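PDB 2V84: Spermidine/putrescine ABC transporter, periplasmic binding protein from Treponema pallidum, which probably binds polyamines such as spermidine and putrescine in the periplasm, acting as the receptor of an ABC-type uptake system. Local coordinates for residues 58-63 / 78-83; 105-110 / 296-301; 137-142 / 237-242. One frame throughout, in Å; residues are numbered along the deposited sequence.

Contact 1: 58-63 / 78-83; sequences ASNEDM and VPSGDF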
ATOM      1  N   ALA A  58      -6.506  -9.618   5.359  1.00 35.04           N
ATOM      2  CA  ALA A  58      -5.137  -9.319   5.768  1.00 34.94           C
ATOM      3  C   ALA A  58      -4.129  -9.298   4.613  1.00 34.62           C
ATOM      4  O   ALA A  58      -2.946  -8.998   4.827  1.00 34.94           O
ATOM      5  CB  ALA A  58      -4.699 -10.289   6.871  1.00 34.85           C
ATOM      6  N   SER A  59      -4.598  -9.603   3.400  1.00 34.12           N
ATOM      7  CA  SER A  59      -3.766  -9.572   2.193  1.00 33.42           C
ATOM      8  C   SER A  59      -4.620  -9.582   0.929  1.00 34.04           C
ATOM      9  O   SER A  59      -5.754 -10.076   0.942  1.00 34.55           O
ATOM     10  CB  SER A  59      -2.794 -10.754   2.163  1.00 33.75           C
ATOM     11  OG  SER A  59      -3.372 -11.871   1.527  1.00 28.86           O
ATOM     12  N   ASN A  60      -4.069  -9.084  -0.173  1.00 33.98           N
ATOM     13  CA  ASN A  60      -4.757  -9.195  -1.467  1.00 34.13           C
ATOM     14  C   ASN A  60      -4.876 -10.614  -1.997  1.00 34.71           C
ATOM     15  O   ASN A  60      -5.729 -10.895  -2.817  1.00 34.94           O
ATOM     16  CB  ASN A  60      -4.136  -8.274  -2.513  1.00 33.98           C
ATOM     17  CG  ASN A  60      -4.621  -6.847  -2.376  1.00 33.17           C
ATOM     18  OD1 ASN A  60      -5.762  -6.606  -1.999  1.00 34.23           O
ATOM     19  ND2 ASN A  60      -3.760  -5.901  -2.667  1.00 35.46           N
ATOM     20  N   GLU A  61      -4.009 -11.520  -1.539  0.50 35.02           N
ATOM     21  CA  GLU A  61      -4.175 -12.940  -1.873  0.50 35.05           C
ATOM     22  C   GLU A  61      -5.490 -13.426  -1.293  0.50 35.22           C
ATOM     23  O   GLU A  61      -6.295 -14.052  -1.982  0.50 35.04           O
ATOM     24  CB  GLU A  61      -3.024 -13.795  -1.327  0.50 35.08           C
ATOM     25  CG  GLU A  61      -1.773 -13.802  -2.191  0.50 34.88           C
ATOM     26  CD  GLU A  61      -2.031 -14.238  -3.618  0.50 34.44           C
ATOM     27  OE1 GLU A  61      -2.981 -15.017  -3.859  0.50 33.92           O
ATOM     28  OE2 GLU A  61      -1.275 -13.794  -4.506  0.50 34.82           O
ATOM     29  N   ASP A  62      -5.700 -13.108  -0.018  1.00 35.60           N
ATOM     30  CA  ASP A  62      -6.920 -13.520   0.705  1.00 35.75           C
ATOM     31  C   ASP A  62      -8.210 -12.922   0.099  1.00 35.70           C
ATOM     32  O   ASP A  62      -9.206 -13.621  -0.097  1.00 36.04           O
ATOM     33  CB  ASP A  62      -6.811 -13.076   2.168  1.00 36.20           C
ATOM     34  CG  ASP A  62      -5.922 -13.976   2.997  1.00 36.52           C
ATOM     35  OD1 ASP A  62      -5.634 -15.120   2.567  1.00 38.44           O
ATOM     36  OD2 ASP A  62      -5.507 -13.536   4.096  1.00 39.23           O
ATOM     37  N   MET A  63      -8.176 -11.616  -0.169  1.00 35.79           N
ATOM     38  CA  MET A  63      -9.243 -10.917  -0.873  1.00 35.69           C
ATOM     39  C   MET A  63      -9.519 -11.623  -2.172  1.00 35.87           C
ATOM     40  O   MET A  63     -10.679 -11.917  -2.485  1.00 36.38           O
ATOM     41  CB  MET A  63      -8.820  -9.478  -1.177  1.00 35.16           C
ATOM     42  CG  MET A  63      -9.775  -8.724  -2.104  1.00 34.96           C
ATOM     43  SD  MET A  63      -9.558  -8.983  -3.891  1.00 33.87           S
ATOM     44  CE  MET A  63      -7.952  -8.208  -4.108  1.00 30.76           C
ATOM     45  N   VAL A  78     -11.003  -3.514  -2.444  1.00 26.20           N
ATOM     46  CA  VAL A  78      -9.944  -2.504  -2.580  1.00 26.52           C
ATOM     47  C   VAL A  78      -8.567  -3.156  -2.899  1.00 27.03           C
ATOM     48  O   VAL A  78      -7.718  -3.299  -2.008  1.00 26.66           O
ATOM     49  CB  VAL A  78      -9.897  -1.593  -1.311  1.00 26.71           C
ATOM     50  CG1 VAL A  78      -8.789  -0.523  -1.408  1.00 23.55           C
ATOM     51  CG2 VAL A  78     -11.268  -0.928  -1.044  1.00 26.99           C
ATOM     52  N   PRO A  79      -8.350  -3.569  -4.170  1.00 25.34           N
ATOM     53  CA  PRO A  79      -7.091  -4.189  -4.580  1.00 25.19           C
ATOM     54  C   PRO A  79      -6.001  -3.195  -4.917  1.00 25.59           C
ATOM     55  O   PRO A  79      -6.291  -2.011  -5.143  1.00 25.35           O
ATOM     56  CB  PRO A  79      -7.499  -5.006  -5.833  1.00 24.29           C
ATOM     57  CG  PRO A  79      -8.959  -4.894  -5.915  1.00 25.19           C
ATOM     58  CD  PRO A  79      -9.308  -3.603  -5.278  1.00 26.04           C
ATOM     59  N   SER A  80      -4.750  -3.671  -4.925  1.00 25.81           N
ATOM     60  CA  SER A  80      -3.588  -2.858  -5.285  1.00 25.74           C
ATOM     61  C   SER A  80      -3.449  -2.919  -6.794  1.00 25.71           C
ATOM     62  O   SER A  80      -4.126  -3.711  -7.437  1.00 25.51           O
ATOM     63  CB  SER A  80      -2.327  -3.416  -4.626  1.00 25.50           C
ATOM     64  OG  SER A  80      -2.210  -4.812  -4.870  1.00 26.92           O
ATOM     65  N   GLY A  81      -2.593  -2.080  -7.380  1.00 26.31           N
ATOM     66  CA  GLY A  81      -2.575  -1.932  -8.855  1.00 26.52           C
ATOM     67  C   GLY A  81      -2.260  -3.213  -9.588  1.00 27.41           C
ATOM     68  O   GLY A  81      -2.847  -3.511 -10.636  1.00 27.49           O
ATOM     69  N   ASP A  82      -1.334  -3.999  -9.041  1.00 27.60           N
ATOM     70  CA  ASP A  82      -1.035  -5.294  -9.648  1.00 28.27           C
ATOM     71  C   ASP A  82      -2.248  -6.227  -9.623  1.00 28.52           C
ATOM     72  O   ASP A  82      -2.523  -6.920 -10.607  1.00 28.56           O
ATOM     73  CB  ASP A  82       0.234  -5.949  -9.051  1.00 27.95           C
ATOM     74  CG  ASP A  82       0.239  -5.979  -7.535  1.00 29.94           C
ATOM     75  OD1 ASP A  82      -0.323  -5.058  -6.906  1.00 30.59           O
ATOM     76  OD2 ASP A  82       0.833  -6.923  -6.966  1.00 31.00           O
ATOM     77  N   PHE A  83      -3.000  -6.216  -8.528  1.00 28.53           N
ATOM     78  CA  PHE A  83      -4.214  -7.034  -8.445  1.00 28.93           C
ATOM     79  C   PHE A  83      -5.383  -6.480  -9.248  1.00 29.59           C
ATOM     80  O   PHE A  83      -6.255  -7.246  -9.658  1.00 31.28           O
ATOM     81  CB  PHE A  83      -4.624  -7.292  -6.996  1.00 28.90           C
ATOM     82  CG  PHE A  83      -3.869  -8.415  -6.369  1.00 29.83           C
ATOM     83  CD1 PHE A  83      -2.602  -8.190  -5.837  1.00 29.05           C
ATOM     84  CD2 PHE A  83      -4.395  -9.707  -6.351  1.00 29.63           C
ATOM     85  CE1 PHE A  83      -1.881  -9.239  -5.282  1.00 29.48           C
ATOM     86  CE2 PHE A  83      -3.670 -10.763  -5.779  1.00 30.44           C
ATOM     87  CZ  PHE A  83      -2.416 -10.513  -5.250  1.00 29.60           C
TER

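Contact 2: 105-110 / 296-301; sequences QFIKES and STIHRE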
ATOM      1  N   GLN A 105     -13.583  13.693 -10.385  0.50 28.15           N
ATOM      2  CA  GLN A 105     -12.913  14.899 -10.868  0.50 28.76           C
ATOM      3  C   GLN A 105     -11.861  15.440  -9.887  0.50 28.90           C
ATOM      4  O   GLN A 105     -11.109  16.356 -10.221  0.50 29.18           O
ATOM      5  CB  GLN A 105     -13.938  15.979 -11.238  0.50 28.64           C
ATOM      6  CG  GLN A 105     -14.703  15.673 -12.514  0.50 28.58           C
ATOM      7  CD  GLN A 105     -13.792  15.304 -13.668  0.50 28.99           C
ATOM      8  OE1 GLN A 105     -13.023  16.133 -14.157  0.50 29.65           O
ATOM      9  NE2 GLN A 105     -13.872  14.055 -14.108  0.50 26.60           N
ATOM     10  N   PHE A 106     -11.803  14.868  -8.685  1.00 29.05           N
ATOM     11  CA  PHE A 106     -10.797  15.285  -7.699  1.00 29.73           C
ATOM     12  C   PHE A 106      -9.495  14.484  -7.786  1.00 30.21           C
ATOM     13  O   PHE A 106      -8.542  14.749  -7.033  1.00 30.12           O
ATOM     14  CB  PHE A 106     -11.372  15.191  -6.294  1.00 30.42           C
ATOM     15  CG  PHE A 106     -12.506  16.130  -6.045  1.00 31.12           C
ATOM     16  CD1 PHE A 106     -12.412  17.465  -6.413  1.00 31.68           C
ATOM     17  CD2 PHE A 106     -13.663  15.686  -5.417  1.00 31.91           C
ATOM     18  CE1 PHE A 106     -13.468  18.342  -6.173  1.00 32.14           C
ATOM     19  CE2 PHE A 106     -14.709  16.550  -5.166  1.00 31.57           C
ATOM     20  CZ  PHE A 106     -14.618  17.876  -5.551  1.00 31.93           C
ATOM     21  N   ILE A 107      -9.460  13.516  -8.701  1.00 30.22           N
ATOM     22  CA  ILE A 107      -8.292  12.648  -8.867  1.00 30.71           C
ATOM     23  C   ILE A 107      -7.251  13.469  -9.628  1.00 31.21           C
ATOM     24  O   ILE A 107      -7.512  13.946 -10.732  1.00 31.71           O
ATOM     25  CB  ILE A 107      -8.650  11.266  -9.532  1.00 30.76           C
ATOM     26  CG1 ILE A 107      -9.573  10.408  -8.640  1.00 29.50           C
ATOM     27  CG2 ILE A 107      -7.411  10.423  -9.825  1.00 30.82           C
ATOM     28  CD1 ILE A 107      -9.020  10.130  -7.260  1.00 30.16           C
ATOM     29  N   LYS A 108      -6.088  13.673  -9.008  1.00 30.99           N
ATOM     30  CA  LYS A 108      -5.007  14.478  -9.594  1.00 31.53           C
ATOM     31  C   LYS A 108      -4.636  13.971 -10.981  1.00 32.38           C
ATOM     32  O   LYS A 108      -4.633  12.782 -11.219  1.00 31.69           O
ATOM     33  CB  LYS A 108      -3.759  14.449  -8.697  1.00 30.63           C
ATOM     34  CG  LYS A 108      -3.829  15.377  -7.496  1.00 31.32           C
ATOM     35  CD  LYS A 108      -2.607  15.293  -6.583  1.00 30.68           C
ATOM     36  CE  LYS A 108      -2.772  16.276  -5.424  1.00 32.31           C
ATOM     37  NZ  LYS A 108      -1.671  16.328  -4.412  1.00 29.96           N
ATOM     38  N   GLU A 109      -4.299  14.879 -11.892  1.00 34.63           N
ATOM     39  CA  GLU A 109      -3.859  14.470 -13.234  1.00 36.57           C
ATOM     40  C   GLU A 109      -2.616  13.562 -13.193  1.00 36.99           C
ATOM     41  O   GLU A 109      -2.498  12.619 -13.992  1.00 36.69           O
ATOM     42  CB  GLU A 109      -3.602  15.693 -14.119  1.00 37.40           C
ATOM     43  CG  GLU A 109      -3.190  15.354 -15.564  1.00 41.11           C
ATOM     44  CD  GLU A 109      -4.089  14.296 -16.224  1.00 45.17           C
ATOM     45  OE1 GLU A 109      -5.335  14.448 -16.202  1.00 47.36           O
ATOM     46  OE2 GLU A 109      -3.541  13.306 -16.766  1.00 46.49           O
ATOM     47  N   SER A 110      -1.714  13.838 -12.246  1.00 37.50           N
ATOM     48  CA  SER A 110      -0.448  13.124 -12.148  1.00 38.34           C
ATOM     49  C   SER A 110      -0.679  11.668 -11.799  1.00 38.89           C
ATOM     50  O   SER A 110       0.071  10.792 -12.235  1.00 39.11           O
ATOM     51  CB  SER A 110       0.469  13.780 -11.117  1.00 38.53           C
ATOM     52  OG  SER A 110      -0.209  13.973  -9.894  1.00 39.23           O
ATOM     53  N   SER A 296      -2.017  14.065   0.705  1.00 32.01           N
ATOM     54  CA  SER A 296      -3.025  13.937  -0.323  1.00 32.13           C
ATOM     55  C   SER A 296      -2.362  13.626  -1.664  1.00 31.77           C
ATOM     56  O   SER A 296      -2.260  14.482  -2.535  1.00 33.16           O
ATOM     57  CB  SER A 296      -3.895  15.206  -0.404  1.00 31.67           C
ATOM     58  OG  SER A 296      -5.069  14.983  -1.176  1.00 32.47           O
ATOM     59  N   THR A 297      -1.920  12.386  -1.824  1.00 31.63           N
ATOM     60  CA  THR A 297      -1.262  11.940  -3.061  1.00 30.75           C
ATOM     61  C   THR A 297      -2.166  11.889  -4.291  1.00 30.87           C
ATOM     62  O   THR A 297      -1.689  12.090  -5.402  1.00 29.41           O
ATOM     63  CB  THR A 297      -0.597  10.569  -2.867  1.00 31.49           C
ATOM     64  OG1 THR A 297      -1.545   9.668  -2.287  1.00 30.08           O
ATOM     65  CG2 THR A 297       0.585  10.702  -1.934  1.00 31.57           C
ATOM     66  N   ILE A 298      -3.470  11.629  -4.108  1.00 29.80           N
ATOM     67  CA  ILE A 298      -4.348  11.422  -5.273  1.00 28.77           C
ATOM     68  C   ILE A 298      -5.412  12.491  -5.474  1.00 29.16           C
ATOM     69  O   ILE A 298      -6.044  12.546  -6.531  1.00 28.85           O
ATOM     70  CB  ILE A 298      -5.086  10.025  -5.264  1.00 28.61           C
ATOM     71  CG1 ILE A 298      -6.220   9.982  -4.227  1.00 28.97           C
ATOM     72  CG2 ILE A 298      -4.101   8.876  -5.080  1.00 26.19           C
ATOM     73  CD1 ILE A 298      -7.139   8.792  -4.377  1.00 27.99           C
ATOM     74  N   HIS A 299      -5.614  13.328  -4.465  1.00 29.95           N
ATOM     75  CA  HIS A 299      -6.828  14.145  -4.375  1.00 30.89           C
ATOM     76  C   HIS A 299      -6.452  15.608  -4.424  1.00 31.74           C
ATOM     77  O   HIS A 299      -5.661  16.088  -3.587  1.00 32.19           O
ATOM     78  CB  HIS A 299      -7.561  13.827  -3.063  1.00 30.47           C
ATOM     79  CG  HIS A 299      -9.005  14.232  -3.044  1.00 30.12           C
ATOM     80  ND1 HIS A 299      -9.417  15.545  -2.920  1.00 27.41           N
ATOM     81  CD2 HIS A 299     -10.141  13.488  -3.088  1.00 28.00           C
ATOM     82  CE1 HIS A 299     -10.736  15.592  -2.904  1.00 27.69           C
ATOM     83  NE2 HIS A 299     -11.198  14.359  -3.006  1.00 26.77           N
ATOM     84  N   ARG A 300      -7.019  16.337  -5.381  1.00 32.31           N
ATOM     85  CA  ARG A 300      -6.605  17.738  -5.542  1.00 33.18           C
ATOM     86  C   ARG A 300      -7.193  18.766  -4.587  1.00 32.55           C
ATOM     87  O   ARG A 300      -6.722  19.895  -4.552  1.00 32.79           O
ATOM     88  CB  ARG A 300      -6.555  18.208  -7.007  1.00 33.42           C
ATOM     89  CG  ARG A 300      -7.556  17.634  -7.935  1.00 35.27           C
ATOM     90  CD  ARG A 300      -7.385  18.226  -9.315  1.00 39.54           C
ATOM     91  NE  ARG A 300      -8.684  18.577  -9.879  1.00 42.78           N
ATOM     92  CZ  ARG A 300      -9.229  19.786  -9.832  1.00 44.06           C
ATOM     93  NH1 ARG A 300      -8.587  20.794  -9.259  1.00 46.01           N
ATOM     94  NH2 ARG A 300     -10.423  19.989 -10.364  1.00 44.41           N
ATOM     95  N   GLU A 301      -8.168  18.365  -3.773  1.00 32.46           N
ATOM     96  CA  GLU A 301      -8.783  19.277  -2.813  1.00 32.48           C
ATOM     97  C   GLU A 301      -8.431  18.932  -1.378  1.00 32.72           C
ATOM     98  O   GLU A 301      -8.303  19.827  -0.545  1.00 32.83           O
ATOM     99  CB  GLU A 301     -10.311  19.271  -2.964  1.00 33.14           C
ATOM    100  CG  GLU A 301     -10.806  19.761  -4.315  1.00 33.32           C
ATOM    101  CD  GLU A 301     -10.397  21.178  -4.590  1.00 34.25           C
ATOM    102  OE1 GLU A 301     -10.949  22.077  -3.911  1.00 33.50           O
ATOM    103  OE2 GLU A 301      -9.536  21.395  -5.482  1.00 34.51           O
TER
HETATM  104  O   HOH W   1     -11.962  18.842 -12.207  1.00 42.26           O

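Contact 3: 137-142 / 237-242; sequences NKKAVP and EAMHEH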
ATOM      1  N   ASN A 137      15.397   4.537  14.406  1.00 24.77           N
ATOM      2  CA  ASN A 137      15.446   5.083  15.762  1.00 26.45           C
ATOM      3  C   ASN A 137      16.745   5.904  15.871  1.00 26.97           C
ATOM      4  O   ASN A 137      17.839   5.339  15.956  1.00 27.65           O
ATOM      5  CB  ASN A 137      15.387   3.934  16.790  1.00 25.73           C
ATOM      6  CG  ASN A 137      15.488   4.417  18.223  1.00 27.69           C
ATOM      7  OD1 ASN A 137      16.044   5.474  18.479  1.00 31.46           O
ATOM      8  ND2 ASN A 137      14.955   3.635  19.173  1.00 26.20           N
ATOM      9  N   LYS A 138      16.596   7.230  15.822  1.00 28.42           N
ATOM     10  CA  LYS A 138      17.698   8.197  15.707  1.00 28.97           C
ATOM     11  C   LYS A 138      18.555   8.293  16.958  1.00 29.90           C
ATOM     12  O   LYS A 138      19.711   8.738  16.895  1.00 29.33           O
ATOM     13  CB  LYS A 138      17.151   9.597  15.427  1.00 29.71           C
ATOM     14  CG  LYS A 138      16.522   9.816  14.082  1.00 30.24           C
ATOM     15  CD  LYS A 138      16.382  11.316  13.782  1.00 32.70           C
ATOM     16  CE  LYS A 138      15.252  11.971  14.563  1.00 34.47           C
ATOM     17  NZ  LYS A 138      15.006  13.392  14.145  1.00 34.00           N
ATOM     18  N   LYS A 139      17.994   7.931  18.110  1.00 30.81           N
ATOM     19  CA  LYS A 139      18.801   7.894  19.323  1.00 31.05           C
ATOM     20  C   LYS A 139      19.669   6.632  19.368  1.00 30.34           C
ATOM     21  O   LYS A 139      20.770   6.659  19.912  1.00 30.69           O
ATOM     22  CB  LYS A 139      17.961   8.105  20.607  1.00 31.27           C
ATOM     23  CG  LYS A 139      17.042   6.964  21.019  1.00 32.78           C
ATOM     24  CD  LYS A 139      16.040   7.396  22.109  1.00 33.16           C
ATOM     25  CE  LYS A 139      14.682   6.667  21.913  1.00 35.34           C
ATOM     26  NZ  LYS A 139      13.736   6.928  23.042  1.00 38.89           N
ATOM     27  N   ALA A 140      19.191   5.538  18.775  1.00 29.33           N
ATOM     28  CA  ALA A 140      19.971   4.303  18.738  1.00 29.05           C
ATOM     29  C   ALA A 140      20.922   4.227  17.529  1.00 29.18           C
ATOM     30  O   ALA A 140      21.958   3.555  17.573  1.00 28.76           O
ATOM     31  CB  ALA A 140      19.061   3.108  18.783  1.00 29.36           C
ATOM     32  N   VAL A 141      20.562   4.918  16.451  1.00 29.21           N
ATOM     33  CA  VAL A 141      21.391   4.954  15.246  1.00 29.04           C
ATOM     34  C   VAL A 141      21.606   6.403  14.840  1.00 29.65           C
ATOM     35  O   VAL A 141      20.855   6.916  14.010  1.00 30.62           O
ATOM     36  CB  VAL A 141      20.722   4.188  14.049  1.00 29.00           C
ATOM     37  CG1 VAL A 141      21.751   3.890  13.002  1.00 27.44           C
ATOM     38  CG2 VAL A 141      20.064   2.892  14.504  1.00 27.84           C
ATOM     39  N   PRO A 142      22.603   7.081  15.437  1.00 31.22           N
ATOM     40  CA  PRO A 142      22.804   8.515  15.164  1.00 31.29           C
ATOM     41  C   PRO A 142      23.319   8.836  13.755  1.00 30.93           C
ATOM     42  O   PRO A 142      22.991   9.909  13.223  1.00 30.85           O
ATOM     43  CB  PRO A 142      23.822   8.945  16.217  1.00 31.69           C
ATOM     44  CG  PRO A 142      23.904   7.808  17.191  1.00 32.66           C
ATOM     45  CD  PRO A 142      23.576   6.584  16.425  1.00 30.87           C
ATOM     46  N   GLU A 237       3.337   9.543  21.115  1.00 38.15           N
ATOM     47  CA  GLU A 237       3.589  10.817  20.436  1.00 39.20           C
ATOM     48  C   GLU A 237       4.853  11.520  20.956  1.00 39.40           C
ATOM     49  O   GLU A 237       5.572  12.176  20.192  1.00 39.43           O
ATOM     50  CB  GLU A 237       2.373  11.735  20.575  1.00 39.54           C
ATOM     51  CG  GLU A 237       2.118  12.646  19.378  1.00 40.87           C
ATOM     52  CD  GLU A 237       1.391  13.922  19.777  1.00 43.21           C
ATOM     53  OE1 GLU A 237       2.018  14.777  20.432  1.00 44.52           O
ATOM     54  OE2 GLU A 237       0.191  14.071  19.434  1.00 44.69           O
ATOM     55  N   ALA A 238       5.114  11.364  22.255  1.00 39.45           N
ATOM     56  CA  ALA A 238       6.301  11.912  22.903  1.00 39.60           C
ATOM     57  C   ALA A 238       7.595  11.465  22.233  1.00 39.56           C
ATOM     58  O   ALA A 238       8.592  12.190  22.254  1.00 40.01           O
ATOM     59  CB  ALA A 238       6.317  11.532  24.383  1.00 39.65           C
ATOM     60  N   MET A 239       7.573  10.273  21.642  1.00 39.06           N
ATOM     61  CA  MET A 239       8.781   9.651  21.112  1.00 38.82           C
ATOM     62  C   MET A 239       8.925   9.758  19.590  1.00 37.83           C
ATOM     63  O   MET A 239       9.923   9.317  19.024  1.00 37.95           O
ATOM     64  CB  MET A 239       8.899   8.198  21.599  1.00 39.45           C
ATOM     65  CG  MET A 239       9.241   8.087  23.081  1.00 40.66           C
ATOM     66  SD  MET A 239      10.585   9.226  23.489  1.00 44.42           S
ATOM     67  CE  MET A 239      10.794   8.989  25.255  1.00 42.05           C
ATOM     68  N   HIS A 240       7.947  10.398  18.957  1.00 36.73           N
ATOM     69  CA  HIS A 240       7.939  10.641  17.513  1.00 36.08           C
ATOM     70  C   HIS A 240       9.131  11.443  16.980  1.00 35.78           C
ATOM     71  O   HIS A 240       9.598  11.183  15.876  1.00 35.58           O
ATOM     72  CB  HIS A 240       6.620  11.313  17.109  1.00 36.07           C
ATOM     73  CG  HIS A 240       5.449  10.383  17.101  1.00 35.25           C
ATOM     74  ND1 HIS A 240       4.230  10.729  16.560  1.00 36.11           N
ATOM     75  CD2 HIS A 240       5.319   9.109  17.541  1.00 34.83           C
ATOM     76  CE1 HIS A 240       3.394   9.712  16.679  1.00 34.35           C
ATOM     77  NE2 HIS A 240       4.031   8.715  17.267  1.00 33.85           N
ATOM     78  N   GLU A 241       9.620  12.410  17.763  1.00 35.12           N
ATOM     79  CA  GLU A 241      10.745  13.251  17.340  1.00 34.56           C
ATOM     80  C   GLU A 241      12.032  12.442  17.143  1.00 33.68           C
ATOM     81  O   GLU A 241      12.978  12.909  16.501  1.00 33.79           O
ATOM     82  CB  GLU A 241      10.991  14.387  18.340  1.00 34.43           C
ATOM     83  CG  GLU A 241      11.365  13.926  19.743  1.00 35.07           C
ATOM     84  CD  GLU A 241      11.547  15.080  20.734  1.00 35.52           C
ATOM     85  OE1 GLU A 241      10.650  15.955  20.828  1.00 35.95           O
ATOM     86  OE2 GLU A 241      12.582  15.091  21.434  1.00 37.82           O
ATOM     87  N   HIS A 242      12.061  11.242  17.714  1.00 32.55           N
ATOM     88  CA  HIS A 242      13.229  10.385  17.661  1.00 31.56           C
ATOM     89  C   HIS A 242      13.171   9.432  16.484  1.00 30.31           C
ATOM     90  O   HIS A 242      14.087   8.652  16.295  1.00 30.25           O
ATOM     91  CB  HIS A 242      13.354   9.557  18.941  1.00 32.14           C
ATOM     92  CG  HIS A 242      13.526  10.379  20.173  1.00 32.69           C
ATOM     93  ND1 HIS A 242      14.751  10.866  20.575  1.00 34.20           N
ATOM     94  CD2 HIS A 242      12.628  10.809  21.088  1.00 34.27           C
ATOM     95  CE1 HIS A 242      14.599  11.556  21.692  1.00 34.80           C
ATOM     96  NE2 HIS A 242      13.319  11.539  22.021  1.00 34.32           N
TER

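Contact 1: 58-63 / 78-83
Phe-83, in the first turn of helix 81-89, lays its ring against Asn-60, which opens helix 60-67. Its CB carries the ring toward 58-63, CG being anti to the carbonyl carbon (chi1 -82°). From there the ring is met over one face: Asn-60 CB stands 3.6 Å from the centroid of the Phe-83 ring, a CH-pi contact nearly on the ring normal, with CD1 and CE1 nearest beneath it. Farther along, Phe-83 CE2 lies 3.6 Å from the carbonyl oxygen Asn-60 O, and at the tip the ring edge at CZ faces Glu-61 OE2, although this last neighbour is doubtful because Glu-61 has two conformers. One turn on in helix 60-67, the bent Met-63 chain crosses Pro-79 at about a right angle, setting Met-63 CE 3.7 Å from Pro-79 CB; a flexible thioether suits this buried, irregular surface beside Met-87. Ser-59 is the N-cap of helix 60-67, its OG accepting from Asp-62 N at 3.1 Å with a nearly straight bond (167°). Asn-60 also comes within about 3 Å of a bound MES molecule, which may mark a pocket. CH-pi and apolar packing thus bring together the N-terminal ends of two helices that each follow a strand of the parallel sheet, 51-57 and 76-77, near the predicted spermidine site: the Phe-83 side chain is about 7 Å from that of Arg-167.

Contact 2: 105-110 / 296-301
The His-299 imidazole takes Phe-106 CB over one face, 3.6 Å from the His-299 ring centroid, and has Glu-301 CA at its edge, in plane. The Phe-106 and His-299 side chains lie side by side, but their rings, with centroids 5.0 Å apart and planes at 29°, are slid so far that they barely overlap. Tyr-285 also stacks on His-299, and Glu-301 CG meets the Phe-106 ring obliquely. These groups flank an isolated antiparallel beta bridge, in which Ile-107 and His-299 form a non-hydrogen-bonded pair. Arg-300 N donates to Phe-106 O at 2.8 Å, in the carbonyl plane, while Lys-108 N reaches Ile-298 O at 2.7 Å from above the carbonyl plane. Between these bonds, the CA-H groups of His-299 and Ile-107 point at the same two acceptors. Branched, buried Ile-107 and Ile-298 pack beneath the bridge, CD1 of Ile-107 3.7 Å from CD1 of Ile-298, toward Pro-126 and Leu-129 of strand 125-137.

Histidine suits its place because both ring nitrogens are engaged: ND1 accepts from Glu-301 N, and NE2 is hydrogen-bonded to Leu-280 O. On the solvent side Arg-300 NE makes a weak bond to Gln-105 O, and a water joins Arg-300 NH2 to that oxygen. Lys-108 needs its whole length: extended beyond CG (chi2 178°), it runs along 296-299, forms a salt bridge with Glu-314, and brings NZ within 2.7 Å of Ser-296 O, almost straight along the carbonyl direction.

Contact 3: 137-142 / 237-242
A single backbone bond joins the segments, Lys-138 N donating to His-242 O at 2.9 Å with an angle of 164° at the hydrogen, the donor lying nearly in line with the carbonyl. Lys-138 then folds over the same turn. Its CB lies 3.3 Å from His-242 O, and a bend at chi3 (-75°) brings the ammonium back to the preceding carbonyl, NZ making a weak bond of 3.1 Å to Glu-241 O. A long, flexible lysine suits this spot, since its methylenes pack on the peptide while its charged end remains at the protein surface.

The bond between Lys-138 and His-242 lies where strand 125-137 ends and its antiparallel partner 243-246 is about to begin, so the contact prolongs their pairing past the strand ends, into two surface loops. Asn-137 shapes the first turn as an Asx motif: OD1 accepts from Ala-140 N at 3.2 Å, with the donor well above the carbonyl plane, and more weakly from Lys-139 N.

Lys-139 leaves on a different course. With CG between the backbone N and the carbonyl carbon (chi1 71°), its chain passes obliquely over the His-242 imidazole. CE stands over one face, shifted toward the rim, and CD is 4.0 Å from His-242 ND1. At the edge of that ring, in plane, lies Met-239 O. The ammonium, with Lys-139 NZ 4.7 Å from His-242 NE2, would probably disfavour protonation of the imidazole. Lys-139 NZ also comes to 3.9 Å from Met-239 SD, where the two chains cross at about a right angle.

Along the chain contact 1 closes before contact 2 opens, and contact 3 is nested inside the long loop that contact 2 closes. Their centres lie about 22 Å (1 and 2), 33 Å (1 and 3) and 32 Å (2 and 3) apart, and none touches another. Strand 125-137 links two of them: near its start, Pro-126 and Leu-129 border contact 2, while its last residue, Asn-137, belongs to contact 3. Its antiparallel partner 254-260 borders contact 1 through Asp-258 and Ser-259. Contact 1 lies near the predicted spermidine site, which includes Arg-167; away from it, contact 2 ties the lead-in to helix 109-114 to the loop after helix 282-292, and contact 3 joins two surface loops.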